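Local coordinates for protein putative esterase/lipase/thioesterase (Silicibacter sp., PDB 2PBL) that probably hydrolyses ester or thioester bonds as a member of the alpha/beta-hydrolase fold, though its natural substrate is not established, at residues P21-L35 against F77-L90. Residues are numbered along the deposited sequence; the frame is centred on the assembly and turned at random.
Sequences PPRWAASAEDFRNSL and FDKSSWSHLAVGAL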
# COMPACT_ATOMS: atom_id res chain seq x y z
N PRO A 21 9.47 -12.90 -4.94
CA PRO A 21 8.94 -13.37 -3.65
C PRO A 21 9.97 -13.94 -2.71
O PRO A 21 10.01 -13.56 -1.54
CB PRO A 21 7.86 -14.36 -4.05
CG PRO A 21 7.37 -13.83 -5.33
CD PRO A 21 8.63 -13.38 -6.05
N PRO A 22 10.79 -14.89 -3.18
CA PRO A 22 11.78 -15.41 -2.24
C PRO A 22 12.79 -14.38 -1.76
O PRO A 22 13.19 -14.39 -0.57
CB PRO A 22 12.45 -16.54 -3.04
CG PRO A 22 12.14 -16.30 -4.42
CD PRO A 22 10.86 -15.57 -4.49
N ARG A 23 13.21 -13.48 -2.64
CA ARG A 23 14.20 -12.50 -2.27
C ARG A 23 13.63 -11.46 -1.31
O ARG A 23 14.35 -10.96 -0.45
CB ARG A 23 14.78 -11.83 -3.49
CG ARG A 23 15.55 -12.82 -4.34
CD ARG A 23 15.94 -12.24 -5.64
NE ARG A 23 16.63 -13.24 -6.44
CZ ARG A 23 17.14 -13.02 -7.65
NH1 ARG A 23 17.03 -11.82 -8.22
NH2 ARG A 23 17.74 -14.00 -8.29
N TRP A 24 12.38 -11.10 -1.51
CA TRP A 24 11.71 -10.15 -0.60
C TRP A 24 11.62 -10.73 0.79
O TRP A 24 11.94 -10.06 1.77
CB TRP A 24 10.29 -9.83 -1.06
CG TRP A 24 10.15 -8.96 -2.24
CD1 TRP A 24 10.94 -7.92 -2.59
CD2 TRP A 24 9.08 -8.99 -3.18
NE1 TRP A 24 10.44 -7.33 -3.73
CE2 TRP A 24 9.30 -7.96 -4.10
CE3 TRP A 24 7.96 -9.80 -3.34
CZ2 TRP A 24 8.45 -7.71 -5.18
CZ3 TRP A 24 7.11 -9.56 -4.42
CH2 TRP A 24 7.37 -8.53 -5.32
N ALA A 25 11.19 -12.00 0.84
CA ALA A 25 11.03 -12.72 2.12
C ALA A 25 12.32 -12.79 2.84
O ALA A 25 12.37 -12.59 4.04
CB ALA A 25 10.52 -14.14 1.84
N ALA A 26 13.38 -13.13 2.12
CA ALA A 26 14.71 -13.22 2.70
C ALA A 26 15.23 -11.86 3.18
O ALA A 26 15.82 -11.75 4.28
CB ALA A 26 15.69 -13.83 1.66
N SER A 27 15.09 -10.84 2.32
CA SER A 27 15.50 -9.48 2.65
C SER A 27 14.76 -8.96 3.87
O SER A 27 15.36 -8.32 4.75
CB SER A 27 15.23 -8.51 1.50
OG SER A 27 16.14 -8.71 0.44
N ALA A 28 13.46 -9.24 3.91
CA ALA A 28 12.62 -8.77 5.03
C ALA A 28 13.05 -9.45 6.36
O ALA A 28 13.23 -8.79 7.40
CB ALA A 28 11.16 -8.98 4.71
N GLU A 29 13.24 -10.76 6.31
CA GLU A 29 13.69 -11.52 7.49
C GLU A 29 15.02 -10.98 8.02
O GLU A 29 15.14 -10.72 9.22
CB GLU A 29 13.79 -13.01 7.16
CG GLU A 29 14.03 -13.93 8.37
CD GLU A 29 13.96 -15.42 7.95
OE1 GLU A 29 14.87 -15.90 7.22
OE2 GLU A 29 12.99 -16.10 8.36
N ASP A 30 16.00 -10.81 7.14
CA ASP A 30 17.31 -10.27 7.55
C ASP A 30 17.18 -8.89 8.22
O ASP A 30 17.85 -8.60 9.22
CB ASP A 30 18.25 -10.09 6.36
CG ASP A 30 18.74 -11.42 5.77
OD1 ASP A 30 18.34 -12.50 6.27
OD2 ASP A 30 19.53 -11.36 4.79
N PHE A 31 16.34 -8.03 7.64
CA PHE A 31 16.09 -6.71 8.20
C PHE A 31 15.49 -6.83 9.60
O PHE A 31 15.91 -6.15 10.49
CB PHE A 31 15.17 -5.88 7.29
CG PHE A 31 14.61 -4.64 7.97
CD1 PHE A 31 15.35 -3.46 8.02
CD2 PHE A 31 13.36 -4.68 8.59
CE1 PHE A 31 14.84 -2.34 8.68
CE2 PHE A 31 12.84 -3.58 9.23
CZ PHE A 31 13.58 -2.40 9.27
N ARG A 32 14.48 -7.67 9.78
CA ARG A 32 13.85 -7.77 11.09
C ARG A 32 14.89 -8.18 12.12
O ARG A 32 14.99 -7.58 13.19
CB ARG A 32 12.69 -8.76 11.10
CG ARG A 32 11.44 -8.29 10.38
CD ARG A 32 10.27 -9.21 10.56
NE ARG A 32 10.48 -10.53 9.97
CZ ARG A 32 10.24 -10.86 8.70
NH1 ARG A 32 9.81 -9.98 7.81
NH2 ARG A 32 10.44 -12.10 8.31
N ASN A 33 15.65 -9.22 11.79
CA ASN A 33 16.68 -9.72 12.67
C ASN A 33 17.71 -8.67 13.01
O ASN A 33 18.19 -8.64 14.13
CB ASN A 33 17.37 -10.94 12.06
CG ASN A 33 16.46 -12.14 12.00
OD1 ASN A 33 15.48 -12.25 12.74
ND2 ASN A 33 16.79 -13.07 11.11
N SER A 34 18.02 -7.78 12.06
CA SER A 34 18.99 -6.71 12.28
C SER A 34 18.55 -5.64 13.26
O SER A 34 19.37 -4.98 13.92
CB SER A 34 19.29 -6.01 10.95
OG SER A 34 18.15 -5.32 10.45
N LEU A 35 17.24 -5.49 13.39
CA LEU A 35 16.70 -4.39 14.17
C LEU A 35 16.56 -4.70 15.65
O LEU A 35 16.38 -3.77 16.47
CB LEU A 35 15.34 -3.99 13.60
CG LEU A 35 15.16 -2.51 13.45
CD1 LEU A 35 16.10 -1.98 12.33
CD2 LEU A 35 13.72 -2.28 13.11
N PHE A 77 0.37 -12.75 -0.18
CA PHE A 77 1.37 -12.08 0.65
C PHE A 77 0.78 -11.65 1.99
O PHE A 77 -0.43 -11.69 2.21
CB PHE A 77 2.06 -10.92 -0.09
CG PHE A 77 2.69 -11.34 -1.40
CD1 PHE A 77 3.98 -11.83 -1.43
CD2 PHE A 77 1.99 -11.27 -2.54
CE1 PHE A 77 4.57 -12.23 -2.64
CE2 PHE A 77 2.56 -11.68 -3.76
CZ PHE A 77 3.86 -12.17 -3.79
N ASP A 78 1.69 -11.36 2.91
CA ASP A 78 1.35 -10.80 4.21
C ASP A 78 2.45 -9.77 4.47
O ASP A 78 3.31 -9.52 3.62
CB ASP A 78 1.21 -11.88 5.31
CG ASP A 78 2.45 -12.71 5.50
OD1 ASP A 78 3.55 -12.23 5.30
OD2 ASP A 78 2.32 -13.88 5.89
N LYS A 79 2.44 -9.18 5.65
CA LYS A 79 3.40 -8.15 6.01
C LYS A 79 4.86 -8.59 6.04
O LYS A 79 5.74 -7.73 5.88
CB LYS A 79 3.07 -7.56 7.39
CG LYS A 79 3.18 -8.55 8.56
CD LYS A 79 2.59 -7.96 9.86
CE LYS A 79 2.44 -9.04 10.91
NZ LYS A 79 3.72 -9.79 11.11
N SER A 80 5.10 -9.89 6.20
CA SER A 80 6.46 -10.40 6.38
C SER A 80 7.38 -10.33 5.17
O SER A 80 8.58 -10.48 5.33
CB SER A 80 6.47 -11.83 6.92
OG SER A 80 6.08 -12.78 5.94
N SER A 81 6.84 -10.11 3.98
CA SER A 81 7.69 -9.99 2.79
C SER A 81 8.23 -8.58 2.51
O SER A 81 8.97 -8.39 1.53
CB SER A 81 6.90 -10.42 1.58
OG SER A 81 6.70 -11.84 1.62
N TRP A 82 7.95 -7.61 3.39
CA TRP A 82 8.24 -6.21 3.04
C TRP A 82 8.97 -5.34 4.04
O TRP A 82 9.18 -4.17 3.78
CB TRP A 82 6.92 -5.51 2.71
CG TRP A 82 5.94 -6.37 1.95
CD1 TRP A 82 4.92 -7.10 2.48
CD2 TRP A 82 5.96 -6.68 0.55
NE1 TRP A 82 4.29 -7.82 1.51
CE2 TRP A 82 4.89 -7.56 0.31
CE3 TRP A 82 6.75 -6.26 -0.53
CZ2 TRP A 82 4.61 -8.06 -0.97
CZ3 TRP A 82 6.47 -6.75 -1.79
CH2 TRP A 82 5.39 -7.62 -2.01
N SER A 83 9.36 -5.91 5.17
CA SER A 83 9.98 -5.18 6.28
C SER A 83 11.16 -4.35 5.86
O SER A 83 11.30 -3.20 6.28
CB SER A 83 10.39 -6.17 7.38
OG SER A 83 9.30 -7.07 7.56
N HIS A 84 12.00 -4.94 5.01
CA HIS A 84 13.24 -4.27 4.55
C HIS A 84 12.97 -2.92 3.83
O HIS A 84 13.86 -2.06 3.70
CB HIS A 84 14.00 -5.22 3.63
CG HIS A 84 13.26 -5.56 2.37
ND1 HIS A 84 12.10 -6.30 2.35
CD2 HIS A 84 13.53 -5.24 1.08
CE1 HIS A 84 11.68 -6.42 1.10
NE2 HIS A 84 12.54 -5.80 0.31
N LEU A 85 11.73 -2.72 3.39
CA LEU A 85 11.35 -1.47 2.75
C LEU A 85 11.19 -0.31 3.77
O LEU A 85 10.96 0.84 3.40
CB LEU A 85 10.11 -1.67 1.91
CG LEU A 85 10.19 -2.74 0.80
CD1 LEU A 85 8.87 -2.89 0.07
CD2 LEU A 85 11.33 -2.45 -0.22
N ALA A 86 11.31 -0.62 5.06
CA ALA A 86 11.23 0.40 6.12
C ALA A 86 12.51 1.22 6.26
O ALA A 86 12.49 2.32 6.85
CB ALA A 86 10.91 -0.29 7.46
N VAL A 87 13.60 0.75 5.66
CA VAL A 87 14.91 1.40 5.88
C VAL A 87 14.99 2.91 5.57
O VAL A 87 15.44 3.70 6.40
CB VAL A 87 16.04 0.58 5.14
CG1 VAL A 87 17.34 1.35 5.07
CG2 VAL A 87 16.22 -0.76 5.85
N GLY A 88 14.55 3.34 4.41
CA GLY A 88 14.70 4.74 4.03
C GLY A 88 13.99 5.70 4.98
O GLY A 88 14.59 6.69 5.44
N ALA A 89 12.74 5.40 5.31
CA ALA A 89 11.98 6.27 6.24
C ALA A 89 12.53 6.18 7.65
O ALA A 89 12.57 7.18 8.33
CB ALA A 89 10.50 5.89 6.23
N LEU A 90 12.90 4.98 8.09
CA LEU A 90 13.52 4.81 9.41
C LEU A 90 14.74 5.70 9.55
O LEU A 90 14.91 6.33 10.56
CB LEU A 90 13.93 3.36 9.65
CG LEU A 90 12.89 2.35 10.12
CD1 LEU A 90 13.51 0.96 10.14
CD2 LEU A 90 12.37 2.71 11.48
O HOH W 1 7.59 -13.11 -0.59
O HOH W 2 10.38 -13.15 5.66
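A bend at chi3 (-65°) turns the guanidinium of Arg32 back along its own helix toward Ser80 and Ser83, while Phe31, its CG anti to the backbone N (chi1 166°), drops its ring onto 83-90. NH1 of Arg32 donates two hydrogen bonds, one to Ser80 O at 2.8 Å and one to Ser83 OG at 3.0 Å; both acceptors lie at the edge of the guanidinium, close to its plane, which fixes the rotation of the group. Arg32 NH2 donates to a water that itself gives hydrogen bonds to Ala25 O and Ser80 O. Without the guanidinium, as with an alanine here, Ser80 O and Ser83 OG would probably lose their common donor and the water one of its partners. Ala28, one turn earlier, lets the two backbones close in, its CB 3.0 Å from Ser80 O. One face of the Phe31 ring receives Ser83 O, whereas Leu90 CD1 meets its edge, 3.5 Å from CZ, and Val87 CG2 approaches CE1 obliquely. The imidazole of His84 takes Ser27 CB over its centre in a CH-pi contact, 3.7 Å from the ring centroid, with Leu85 CG on the opposite face. Toward the start of the helix, Trp24 accepts Trp82 CZ3 over one face; the six-membered rings are inclined at 43°, neither stacked nor edge-to-face. A second water bridges Pro21 O and Ser81 OG. Beyond the pair, Trp82 stacks on His70, and Phe31 meets Phe56 of strand 52-56 edge-to-face. The arrangement packs an N-terminal helix across the irregular first half of the beta-alpha-beta crossover that runs from strand 64-69 through helix 87-91 to strand 94-99, part of the alpha/beta-hydrolase fold, with Trp24 near a probable Ser-His-Glu catalytic triad.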